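Long-range contacts in putative alkaline phosphatase (Pseudomonas fluorescens, PDB 4F1V), which binds phosphate with high affinity in the periplasm, probably as the solute-binding part of the PstSACB importer: residues 135-140 with 203-208; 95-100 with 286-291; 310-315 with 348-353. One frame throughout, in Å; residues are numbered along the deposited sequence.

Contact 1 (135-140 with 203-208); sequences GPIVVV and GRITYM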
# COMPACT_ATOMS: atom_id res chain seq x y z
N GLY A 135 32.10 2.07 -1.02
CA GLY A 135 31.92 0.66 -0.77
C GLY A 135 30.65 0.08 -1.38
O GLY A 135 29.91 0.79 -2.08
N PRO A 136 30.40 -1.17 -1.16
CA PRO A 136 29.34 -1.90 -1.91
C PRO A 136 27.96 -1.55 -1.40
O PRO A 136 27.79 -1.18 -0.22
CB PRO A 136 29.59 -3.36 -1.57
CG PRO A 136 30.43 -3.40 -0.28
CD PRO A 136 31.24 -2.09 -0.37
N ILE A 137 26.97 -1.61 -2.30
CA ILE A 137 25.54 -1.54 -1.97
C ILE A 137 24.96 -2.98 -2.02
O ILE A 137 25.17 -3.70 -2.98
CB ILE A 137 24.77 -0.68 -2.99
CG1 ILE A 137 25.32 0.73 -3.08
CG2 ILE A 137 23.25 -0.71 -2.70
CD1 ILE A 137 24.71 1.57 -4.17
N VAL A 138 24.23 -3.36 -0.98
CA VAL A 138 23.39 -4.55 -0.96
C VAL A 138 21.89 -4.12 -0.92
O VAL A 138 21.46 -3.32 -0.05
CB VAL A 138 23.81 -5.42 0.20
CG1 VAL A 138 22.81 -6.57 0.43
CG2 VAL A 138 25.24 -5.98 -0.08
N VAL A 139 21.13 -4.60 -1.92
CA VAL A 139 19.70 -4.32 -1.97
C VAL A 139 18.95 -5.40 -1.16
O VAL A 139 19.16 -6.58 -1.35
CB VAL A 139 19.25 -4.35 -3.45
CG1 VAL A 139 17.71 -4.29 -3.53
CG2 VAL A 139 19.89 -3.16 -4.18
N VAL A 140 18.04 -4.94 -0.31
CA VAL A 140 17.12 -5.81 0.43
C VAL A 140 15.72 -5.63 -0.18
O VAL A 140 15.31 -4.51 -0.52
CB VAL A 140 17.07 -5.45 1.94
CG1 VAL A 140 16.20 -6.46 2.69
CG2 VAL A 140 18.48 -5.43 2.53
N GLY A 203 25.83 -1.13 4.46
CA GLY A 203 25.66 -0.69 3.11
C GLY A 203 24.37 -1.15 2.40
O GLY A 203 24.33 -1.18 1.17
N ARG A 204 23.34 -1.46 3.18
CA ARG A 204 22.07 -1.98 2.66
C ARG A 204 21.09 -0.89 2.38
O ARG A 204 21.09 0.17 3.04
CB ARG A 204 21.51 -3.06 3.63
CG ARG A 204 22.37 -4.30 3.65
CD ARG A 204 21.84 -5.38 4.56
NE ARG A 204 22.74 -6.55 4.46
CZ ARG A 204 22.40 -7.77 4.85
NH1 ARG A 204 21.29 -8.04 5.48
NH2 ARG A 204 23.24 -8.73 4.60
N ILE A 205 20.20 -1.11 1.42
CA ILE A 205 19.19 -0.14 1.01
C ILE A 205 17.91 -0.91 0.62
O ILE A 205 17.99 -2.04 0.16
CB ILE A 205 19.71 0.73 -0.21
CG1 ILE A 205 18.76 1.90 -0.50
CG2 ILE A 205 20.00 -0.12 -1.43
CD1 ILE A 205 19.49 2.98 -1.30
N THR A 206 16.75 -0.29 0.79
CA THR A 206 15.48 -0.94 0.43
C THR A 206 14.42 0.13 0.12
O THR A 206 14.71 1.33 0.14
CB THR A 206 15.03 -1.90 1.56
OG1 THR A 206 13.99 -2.77 1.08
CG2 THR A 206 14.53 -1.18 2.76
N TYR A 207 13.21 -0.38 -0.15
CA TYR A 207 12.00 0.41 -0.32
C TYR A 207 11.03 0.00 0.78
O TYR A 207 11.02 -1.15 1.22
CB TYR A 207 11.38 0.18 -1.74
CG TYR A 207 11.07 -1.28 -2.01
CD1 TYR A 207 9.81 -1.80 -1.75
CD2 TYR A 207 12.07 -2.14 -2.46
CE1 TYR A 207 9.53 -3.16 -1.95
CE2 TYR A 207 11.78 -3.49 -2.68
CZ TYR A 207 10.53 -4.00 -2.43
OH TYR A 207 10.29 -5.34 -2.60
N MET A 208 10.21 0.96 1.28
CA MET A 208 9.55 0.70 2.57
C MET A 208 8.38 1.62 2.85
O MET A 208 8.40 2.83 2.53
CB MET A 208 10.61 0.90 3.69
CG MET A 208 10.21 0.55 5.10
SD MET A 208 9.56 -1.13 5.33
CE MET A 208 10.92 -2.07 4.71
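Thr206 swings OG1 to the side opposite its own backbone N (chi1 -166°), and this carries the hydroxyl to Val140 O, 2.7 Å from OG1, where it donates from well above the carbonyl plane. A chi1 of -58° sets Ile137 CG1 beside the backbone N and leaves CG2 anti to it; in the conformer described, CG2 meets Ile205 CG2 at 3.5 Å. Between these points two parallel strands of a mixed sheet pair: Val138 N donates to Gly203 O, Ile205 N to Val138 O (2.9 Å) and Val140 N to Ile205 O (2.9 Å). Val138 and Arg204 share one face and run alongside each other in the same direction, with Val138 CB, in the conformer described, 3.9 Å from Arg204 CG; Arg204 NH1 is hydrogen-bonded to Ala197 O. Val139 and Ile205 occupy the other face, against helix 111-119. Gly203, at a positive phi that favours glycine, forms with Arg204 a G1 bulge facing Asn100. Beyond Ile205 the threonine hydroxyl thus supplies the donor that a regular parallel ladder would take from the next backbone N-H. The bond satisfies a buried hydroxyl and ties down strand 138-142, which ends at the phosphate-pocket residue Arg142.

Contact 2 (95-100 with 286-291); sequences VAIPFN and SGYPIL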
# COMPACT_ATOMS: atom_id res chain seq x y z
N VAL A 95 6.40 6.01 -0.63
CA VAL A 95 7.26 4.86 -0.50
C VAL A 95 8.68 5.40 -0.21
O VAL A 95 9.24 6.14 -1.06
CB VAL A 95 7.27 3.97 -1.76
CG1 VAL A 95 8.26 2.80 -1.57
CG2 VAL A 95 5.87 3.49 -2.09
N ALA A 96 9.19 5.10 0.97
CA ALA A 96 10.49 5.61 1.44
C ALA A 96 11.65 4.66 1.00
O ALA A 96 11.40 3.48 0.73
CB ALA A 96 10.43 5.72 2.97
N ILE A 97 12.85 5.23 1.02
CA ILE A 97 14.06 4.53 0.64
C ILE A 97 15.06 4.61 1.82
O ILE A 97 16.03 5.37 1.80
CB ILE A 97 14.68 5.12 -0.66
CG1 ILE A 97 13.66 5.18 -1.81
CG2 ILE A 97 15.90 4.28 -1.10
CD1 ILE A 97 13.05 3.90 -2.27
N PRO A 98 14.80 3.81 2.89
CA PRO A 98 15.73 3.78 4.02
C PRO A 98 16.99 2.97 3.62
O PRO A 98 16.93 2.06 2.82
CB PRO A 98 14.93 3.13 5.14
CG PRO A 98 14.02 2.16 4.36
CD PRO A 98 13.66 2.92 3.11
N PHE A 99 18.10 3.32 4.31
CA PHE A 99 19.34 2.64 4.07
C PHE A 99 20.20 2.63 5.35
O PHE A 99 19.98 3.47 6.23
CB PHE A 99 20.12 3.27 2.89
CG PHE A 99 20.52 4.71 3.13
CD1 PHE A 99 21.72 5.05 3.74
CD2 PHE A 99 19.66 5.78 2.78
CE1 PHE A 99 22.06 6.36 4.01
CE2 PHE A 99 19.99 7.08 3.06
CZ PHE A 99 21.20 7.39 3.68
N ASN A 100 21.15 1.71 5.39
CA ASN A 100 22.08 1.57 6.49
C ASN A 100 23.50 1.78 5.99
O ASN A 100 24.17 0.85 5.53
CB ASN A 100 21.92 0.14 7.10
CG ASN A 100 22.92 -0.11 8.17
OD1 ASN A 100 23.37 0.82 8.84
ND2 ASN A 100 23.32 -1.36 8.34
N SER A 286 6.34 17.90 -8.57
CA SER A 286 6.75 18.58 -7.39
C SER A 286 6.66 17.65 -6.20
O SER A 286 5.98 16.63 -6.26
CB SER A 286 5.89 19.81 -7.23
OG SER A 286 4.51 19.46 -7.08
N GLY A 287 7.25 18.06 -5.08
CA GLY A 287 7.25 17.23 -3.90
C GLY A 287 8.00 15.90 -4.12
O GLY A 287 8.87 15.79 -4.96
N TYR A 288 7.65 14.94 -3.26
CA TYR A 288 8.31 13.63 -3.31
C TYR A 288 7.61 12.74 -4.36
O TYR A 288 6.37 12.70 -4.39
CB TYR A 288 8.21 12.98 -1.93
CG TYR A 288 8.94 11.67 -1.86
CD1 TYR A 288 10.33 11.65 -1.65
CD2 TYR A 288 8.28 10.43 -1.97
CE1 TYR A 288 11.03 10.44 -1.56
CE2 TYR A 288 8.96 9.23 -1.88
CZ TYR A 288 10.35 9.22 -1.67
OH TYR A 288 11.06 8.07 -1.51
N PRO A 289 8.34 12.03 -5.19
CA PRO A 289 7.71 11.45 -6.40
C PRO A 289 7.07 10.08 -6.22
O PRO A 289 6.28 9.68 -7.07
CB PRO A 289 8.85 11.40 -7.42
CG PRO A 289 10.09 11.27 -6.59
CD PRO A 289 9.84 12.12 -5.39
N ILE A 290 7.48 9.27 -5.19
CA ILE A 290 7.03 7.89 -5.11
C ILE A 290 5.89 7.75 -4.14
O ILE A 290 6.07 7.97 -2.91
CB ILE A 290 8.15 6.90 -4.71
CG1 ILE A 290 9.52 7.26 -5.33
CG2 ILE A 290 7.74 5.49 -5.12
CD1 ILE A 290 10.64 6.34 -4.91
N LEU A 291 4.69 7.43 -4.61
CA LEU A 291 3.48 7.44 -3.78
C LEU A 291 2.43 6.48 -4.38
O LEU A 291 2.54 6.02 -5.53
CB LEU A 291 2.91 8.85 -3.59
CG LEU A 291 2.06 9.41 -4.74
CD1 LEU A 291 1.63 10.84 -4.40
CD2 LEU A 291 2.76 9.41 -6.10
O HOH W 1 12.91 8.01 0.66
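Tyr288 OH donates to Val95 O across 2.7 Å, lying in the plane of that carbonyl. The same hydroxyl accepts from a water 2.9 Å away, and the water in turn accepts from Ile97 N at 2.8 Å, so one phenol serves two backbone groups of 95-100, one directly and one through the water. A third link is purely backbone: Val95 N donates to Ile290 O at 3.0 Å, and Val95 is gripped by both its N-H and its C=O. The tyrosine ring meets Val95 O at its edge, where CE2 is 3.2 Å from the oxygen, while Pro289 CD sits over one ring face. Outside this polar row the contact is aliphatic. Ile290 turns CG2 opposite its backbone N, and the methyl rests 3.7 Å from Val95 CB; at the other branch, Ile290 CD1 looks across to Ile97 CD1 at 4.3 Å. Ile290 also leans on Phe155 and Ile97 on Phe152, both of helix 147-159. A phenylalanine in place of Tyr288 would probably leave Val95 O without this buried donor and deprive the water of the acceptor that joins it to 286-291. Segment 95-100 leads from strand 85-94 of the five-stranded sheet to strand 99-100 of the four-stranded one, and 286-291 runs into strand 291-299, so the contact lies in a crossing region consistent with the hinge of a Venus-flytrap protein. Its chemistry implies a directional join, in which hydrogen bonds to main-chain atoms fix the relative position of two irregular segments and the aliphatic groups fill in beside them.

Contact 3 (310-315 with 348-353); sequences QVRDFF and SFLTAS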
# COMPACT_ATOMS: atom_id res chain seq x y z
N GLN A 310 -21.67 -3.82 12.47
CA GLN A 310 -20.30 -3.46 12.95
C GLN A 310 -19.43 -3.01 11.76
O GLN A 310 -18.60 -2.10 11.92
CB GLN A 310 -19.71 -4.66 13.67
CG GLN A 310 -20.42 -4.83 15.02
CD GLN A 310 -19.93 -6.16 15.70
OE1 GLN A 310 -19.56 -7.10 15.09
NE2 GLN A 310 -20.12 -6.12 17.02
N VAL A 311 -19.57 -3.65 10.59
CA VAL A 311 -18.80 -3.21 9.43
C VAL A 311 -19.27 -1.80 9.00
O VAL A 311 -18.42 -0.93 8.73
CB VAL A 311 -18.93 -4.23 8.27
CG1 VAL A 311 -18.40 -3.64 6.98
CG2 VAL A 311 -18.22 -5.52 8.60
N ARG A 312 -20.58 -1.59 8.96
CA ARG A 312 -21.06 -0.23 8.64
C ARG A 312 -20.47 0.78 9.62
O ARG A 312 -20.06 1.88 9.20
CB ARG A 312 -22.61 -0.17 8.67
CG ARG A 312 -23.27 -0.92 7.53
CD ARG A 312 -24.77 -0.86 7.56
NE ARG A 312 -25.26 0.51 7.55
CZ ARG A 312 -25.32 1.31 6.49
NH1 ARG A 312 -25.03 0.83 5.24
NH2 ARG A 312 -25.66 2.60 6.58
N ASP A 313 -20.47 0.50 10.92
CA ASP A 313 -19.98 1.45 11.89
C ASP A 313 -18.50 1.76 11.69
O ASP A 313 -18.06 2.91 11.92
CB ASP A 313 -20.24 0.93 13.30
CG ASP A 313 -21.74 0.87 13.69
OD1 ASP A 313 -22.54 1.54 12.99
OD2 ASP A 313 -22.05 0.20 14.69
N PHE A 314 -17.71 0.79 11.25
CA PHE A 314 -16.31 1.08 10.90
C PHE A 314 -16.20 2.04 9.72
O PHE A 314 -15.44 3.03 9.75
CB PHE A 314 -15.54 -0.20 10.61
CG PHE A 314 -14.14 0.07 10.07
CD1 PHE A 314 -13.20 0.75 10.85
CD2 PHE A 314 -13.79 -0.31 8.78
CE1 PHE A 314 -11.95 1.05 10.31
CE2 PHE A 314 -12.56 0.02 8.24
CZ PHE A 314 -11.64 0.73 9.01
N PHE A 315 -16.96 1.81 8.64
CA PHE A 315 -16.95 2.72 7.53
C PHE A 315 -17.39 4.13 7.95
O PHE A 315 -16.85 5.13 7.46
CB PHE A 315 -17.83 2.20 6.36
CG PHE A 315 -17.10 1.25 5.42
CD1 PHE A 315 -16.84 1.63 4.08
CD2 PHE A 315 -16.69 -0.02 5.81
CE1 PHE A 315 -16.20 0.82 3.22
CE2 PHE A 315 -15.99 -0.84 4.95
CZ PHE A 315 -15.76 -0.43 3.66
N SER A 348 -21.70 5.60 -1.89
CA SER A 348 -21.85 4.26 -2.47
C SER A 348 -22.05 3.15 -1.43
O SER A 348 -22.92 2.29 -1.58
CB SER A 348 -20.65 3.89 -3.38
OG SER A 348 -20.65 4.63 -4.58
N PHE A 349 -21.20 3.14 -0.39
CA PHE A 349 -21.07 1.98 0.47
C PHE A 349 -21.81 2.10 1.79
O PHE A 349 -22.01 1.07 2.46
CB PHE A 349 -19.58 1.59 0.65
CG PHE A 349 -18.95 1.31 -0.67
CD1 PHE A 349 -17.88 2.06 -1.16
CD2 PHE A 349 -19.42 0.27 -1.51
CE1 PHE A 349 -17.35 1.86 -2.38
CE2 PHE A 349 -18.87 0.07 -2.76
CZ PHE A 349 -17.79 0.84 -3.19
N LEU A 350 -22.25 3.28 2.17
CA LEU A 350 -23.05 3.46 3.38
C LEU A 350 -24.51 3.84 3.10
O LEU A 350 -25.43 3.25 3.65
CB LEU A 350 -22.47 4.46 4.37
CG LEU A 350 -21.28 3.95 5.16
CD1 LEU A 350 -20.62 5.11 5.91
CD2 LEU A 350 -21.73 2.87 6.13
N THR A 351 -24.72 4.87 2.28
CA THR A 351 -26.07 5.40 2.08
C THR A 351 -27.03 4.29 1.62
O THR A 351 -26.82 3.65 0.62
CB THR A 351 -26.02 6.58 1.12
OG1 THR A 351 -25.11 7.56 1.69
CG2 THR A 351 -27.37 7.18 0.88
N ALA A 352 -28.11 4.08 2.43
CA ALA A 352 -28.86 2.85 2.32
C ALA A 352 -29.44 2.57 0.93
O ALA A 352 -29.43 1.42 0.48
CB ALA A 352 -29.94 2.76 3.38
N SER A 353 -30.01 3.63 0.29
CA SER A 353 -30.65 3.42 -0.99
C SER A 353 -29.69 3.04 -2.13
O SER A 353 -30.14 2.61 -3.20
CB SER A 353 -31.40 4.69 -1.38
OG SER A 353 -30.49 5.81 -1.46
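Arg312, on helix 305-318, holds the Leu350 carbonyl near the end of helix 339-349: NH1 and NH2 both donate to Leu350 O, a two-pronged bond to a single oxygen that joins two helices of this periplasmic binding protein (Venus-flytrap) fold. At its root, Arg312 CB lies 4.1 Å from Leu350 CD2. The chain then runs extended until it bends at chi3 (57°), which turns the guanidinium aside toward the Leu350 carbonyl: CZ stands 3.9 Å from Leu350 CD2, and the methyl covers one face of the flat group toward its rim. The two side chains run antiparallel, so the arginine tip reaches the leucine backbone while the leucine tip reaches the arginine helix, Leu350 CD2 coming 3.6 Å from Arg312 O. One turn along, Phe315 CB packs 4.0 Å from the same methyl, and its ring, set edge-to-face against Phe298, meets Phe349 CB obliquely. Arg312 NH1 has a second acceptor in Ile358 O, tying in the chain that follows. At the tip, Leu350 O lies exactly in the guanidinium plane; NH1, at 2.9 Å, arrives on a carbonyl lone pair, whereas NH2, at 3.0 Å, comes from 36° above the carbonyl plane.

Contacts 1 and 2 are neighbours, their centres about 14 Å apart, and they meet where strands 204-205 and 99-100 pair in the four-stranded sheet. Along the chain, contact 2 opens first and closes last, enclosing both segments of contact 1; contact 3 follows. It lies across the centre of the chain, about 43 Å from contact 1 and 34 Å from contact 2, centre to centre, with no direct touch. Its aromatic side chains nevertheless pack on strands 85-94 and 291-299, the strands that adjoin the two segments of contact 2. Contacts 1 and 3 thus lie on opposite sides of the chain's centre, while contact 2 joins the two sheets, consistent with two lobes and a crossing region in a Venus flytrap.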